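Dipeptidase AC. Metallo peptidase. MEROPS family M19 (Rhodobacter sphaeroides, PDB 3LY0) is a zinc-binding metallopeptidase of family M19 that probably hydrolyses dipeptides, and here holds a phosphinate mimic of L-Ala-D-Ala. Local coordinates at residues A[244-249]-A[259-264]. Residues are numbered along the deposited sequence; the frame is centred on the assembly and turned at random.
With LY0 ((2R)-3-[(R)-[(1R)-1-aminoethyl](hydroxy)phosphoryl]-2-methylpropanoic acid), chain C.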
loop_
_atom_site.group_PDB
_atom_site.type_symbol
_atom_site.label_atom_id
_atom_site.label_comp_id
_atom_site.label_asym_id
_atom_site.label_seq_id
_atom_site.Cartn_x
_atom_site.Cartn_y
_atom_site.Cartn_z
ATOM N N ARG A 244 4.976 2.177 12.110
ATOM C CA ARG A 244 4.710 1.824 10.712
ATOM C C ARG A 244 5.766 2.310 9.719
ATOM O O ARG A 244 5.786 1.873 8.562
ATOM C CB ARG A 244 3.328 2.314 10.306
ATOM C CG ARG A 244 2.225 1.329 10.664
ATOM C CD ARG A 244 2.188 0.176 9.667
ATOM N NE ARG A 244 1.513 0.539 8.421
ATOM C CZ ARG A 244 2.110 0.776 7.254
ATOM N NH1 ARG A 244 3.430 0.712 7.126
ATOM N NH2 ARG A 244 1.364 1.057 6.193
ATOM N N ASN A 245 6.632 3.220 10.153
ATOM C CA ASN A 245 7.647 3.784 9.262
ATOM C C ASN A 245 8.973 3.014 9.256
ATOM O O ASN A 245 9.159 2.063 10.027
ATOM C CB ASN A 245 7.829 5.273 9.565
ATOM C CG ASN A 245 6.658 6.106 9.072
ATOM O OD1 ASN A 245 5.887 5.664 8.212
ATOM N ND2 ASN A 245 6.528 7.314 9.595
ATOM N N LEU A 246 9.871 3.416 8.362
ATOM C CA LEU A 246 11.098 2.676 8.107
ATOM C C LEU A 246 12.302 3.434 8.660
ATOM O O LEU A 246 12.466 4.621 8.399
ATOM C CB LEU A 246 11.273 2.471 6.596
ATOM C CG LEU A 246 10.253 1.547 5.921
ATOM C CD1 LEU A 246 10.256 1.756 4.418
ATOM C CD2 LEU A 246 10.523 0.097 6.264
ATOM N N THR A 247 13.154 2.735 9.400
ATOM C CA THR A 247 14.374 3.364 9.918
ATOM C C THR A 247 15.401 3.519 8.804
ATOM O O THR A 247 15.282 2.906 7.733
ATOM C CB THR A 247 15.014 2.526 11.029
ATOM O OG1 THR A 247 15.556 1.323 10.465
ATOM C CG2 THR A 247 13.987 2.163 12.095
ATOM N N ASP A 248 16.414 4.343 9.048
ATOM C CA ASP A 248 17.454 4.537 8.048
ATOM C C ASP A 248 18.173 3.232 7.730
ATOM O O ASP A 248 18.583 3.005 6.588
ATOM C CB ASP A 248 18.451 5.616 8.493
ATOM C CG ASP A 248 17.887 7.023 8.368
ATOM O OD1 ASP A 248 16.765 7.193 7.845
ATOM O OD2 ASP A 248 18.578 7.966 8.801
ATOM N N ARG A 249 18.311 2.370 8.735
ATOM C CA ARG A 249 18.922 1.066 8.531
ATOM C C ARG A 249 18.079 0.241 7.567
ATOM O O ARG A 249 18.601 -0.398 6.657
ATOM C CB ARG A 249 19.086 0.322 9.854
ATOM C CG ARG A 249 19.911 -0.957 9.714
ATOM C CD ARG A 249 19.863 -1.810 10.964
ATOM N NE ARG A 249 18.508 -2.285 11.226
ATOM C CZ ARG A 249 17.999 -3.406 10.718
ATOM N NH1 ARG A 249 18.740 -4.178 9.934
ATOM N NH2 ARG A 249 16.755 -3.753 10.996
ATOM N N GLY A 259 15.276 -1.720 -4.301
ATOM C CA GLY A 259 13.867 -1.847 -3.969
ATOM C C GLY A 259 13.014 -0.612 -4.210
ATOM O O GLY A 259 13.252 0.162 -5.131
ATOM N N MET A 260 11.987 -0.437 -3.386
ATOM C CA MET A 260 11.022 0.625 -3.641
ATOM C C MET A 260 10.238 0.919 -2.380
ATOM O O MET A 260 9.850 -0.001 -1.636
ATOM C CB MET A 260 10.062 0.165 -4.747
ATOM C CG MET A 260 9.054 1.213 -5.205
ATOM S SD MET A 260 9.759 2.631 -6.144
ATOM C CE MET A 260 8.231 3.492 -6.542
ATOM N N VAL A 261 10.026 2.212 -2.132
ATOM C CA VAL A 261 9.154 2.643 -1.044
ATOM C C VAL A 261 8.104 3.593 -1.590
ATOM O O VAL A 261 8.433 4.564 -2.278
ATOM C CB VAL A 261 9.937 3.323 0.106
ATOM C CG1 VAL A 261 8.966 3.875 1.151
ATOM C CG2 VAL A 261 10.894 2.328 0.751
ATOM N N GLY A 262 6.839 3.296 -1.299
ATOM C CA GLY A 262 5.758 4.198 -1.649
ATOM C C GLY A 262 5.387 5.104 -0.487
ATOM O O GLY A 262 5.156 4.630 0.629
ATOM N N LEU A 263 5.341 6.410 -0.748
ATOM C CA LEU A 263 4.961 7.391 0.263
ATOM C C LEU A 263 3.499 7.251 0.677
ATOM O O LEU A 263 2.600 7.383 -0.152
ATOM C CB LEU A 263 5.200 8.806 -0.264
ATOM C CG LEU A 263 4.956 9.915 0.767
ATOM C CD1 LEU A 263 6.162 10.115 1.666
ATOM C CD2 LEU A 263 4.575 11.221 0.058
ATOM N N ASN A 264 3.276 7.002 1.968
ATOM C CA ASN A 264 1.937 6.851 2.526
ATOM C C ASN A 264 1.363 8.234 2.854
ATOM O O ASN A 264 2.035 9.043 3.505
ATOM C CB ASN A 264 2.031 5.975 3.779
ATOM C CG ASN A 264 0.682 5.501 4.261
ATOM O OD1 ASN A 264 -0.308 6.214 4.148
ATOM N ND2 ASN A 264 0.636 4.285 4.797
HETATM P P LY0 C . -4.356 0.320 5.988
HETATM C C1 LY0 C . -6.720 -0.489 7.237
HETATM N N1 LY0 C . -6.157 -1.407 5.004
HETATM C C2 LY0 C . -6.086 -0.253 5.883
HETATM C C4 LY0 C . -4.284 1.990 6.748
HETATM C C5 LY0 C . -3.274 2.153 7.850
HETATM C C6 LY0 C . -1.923 1.595 7.495
HETATM C C7 LY0 C . -3.242 3.526 8.471
HETATM O O31 LY0 C . -3.844 0.319 4.567
HETATM O O32 LY0 C . -3.528 -0.721 6.812
HETATM O O61 LY0 C . -1.007 1.414 8.479
HETATM O O62 LY0 C . -1.639 1.266 6.331
#
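Leu-246 and Val-261 make the apolar part of this buried contact, reaching toward each other tip to tip: CD1 of Leu-246 lies 3.8 Å from CG2 of Val-261 and 4.1 Å from its CG1, so one methyl meets both branches of the valine. Their CA atoms stand 9.4 Å apart, a gap the side chains span, and no hydrogen bond links 244-249 to 259-264 directly.

The polar part gathers round Arg-244. Its chain bends at chi2 (-78°) and chi3 (-79°), which brings the guanidinium edge against the inhibitor carboxylate. NE donates to O61 of LY0 at 2.7 Å, and NH2 of Arg-244 donates to O62 at 3.0 Å with a nearly straight N-H...O angle of 175°; the two bonds make a bidentate grip, and C6 lying in the guanidinium plane confirms an edge-on approach. A leucine in place of Arg-244 would probably leave this carboxylate without its countercharge and both oxygens without these donors. ND2 of Asn-264 comes obliquely to within 3.6 Å of NH2 of Arg-244; both nitrogens are donors, sharing the backbone O of zinc ligand His-233 as acceptor. The amide is also tied through OD1 to the backbone N of Ala-266.

Strand 230-231, helix 248-256 and strand 260-263 form a beta-alpha-beta unit, consistent with the TIM-barrel fold of M19 dipeptidases, in which residues beyond the strand ends line the zinc-containing substrate pocket.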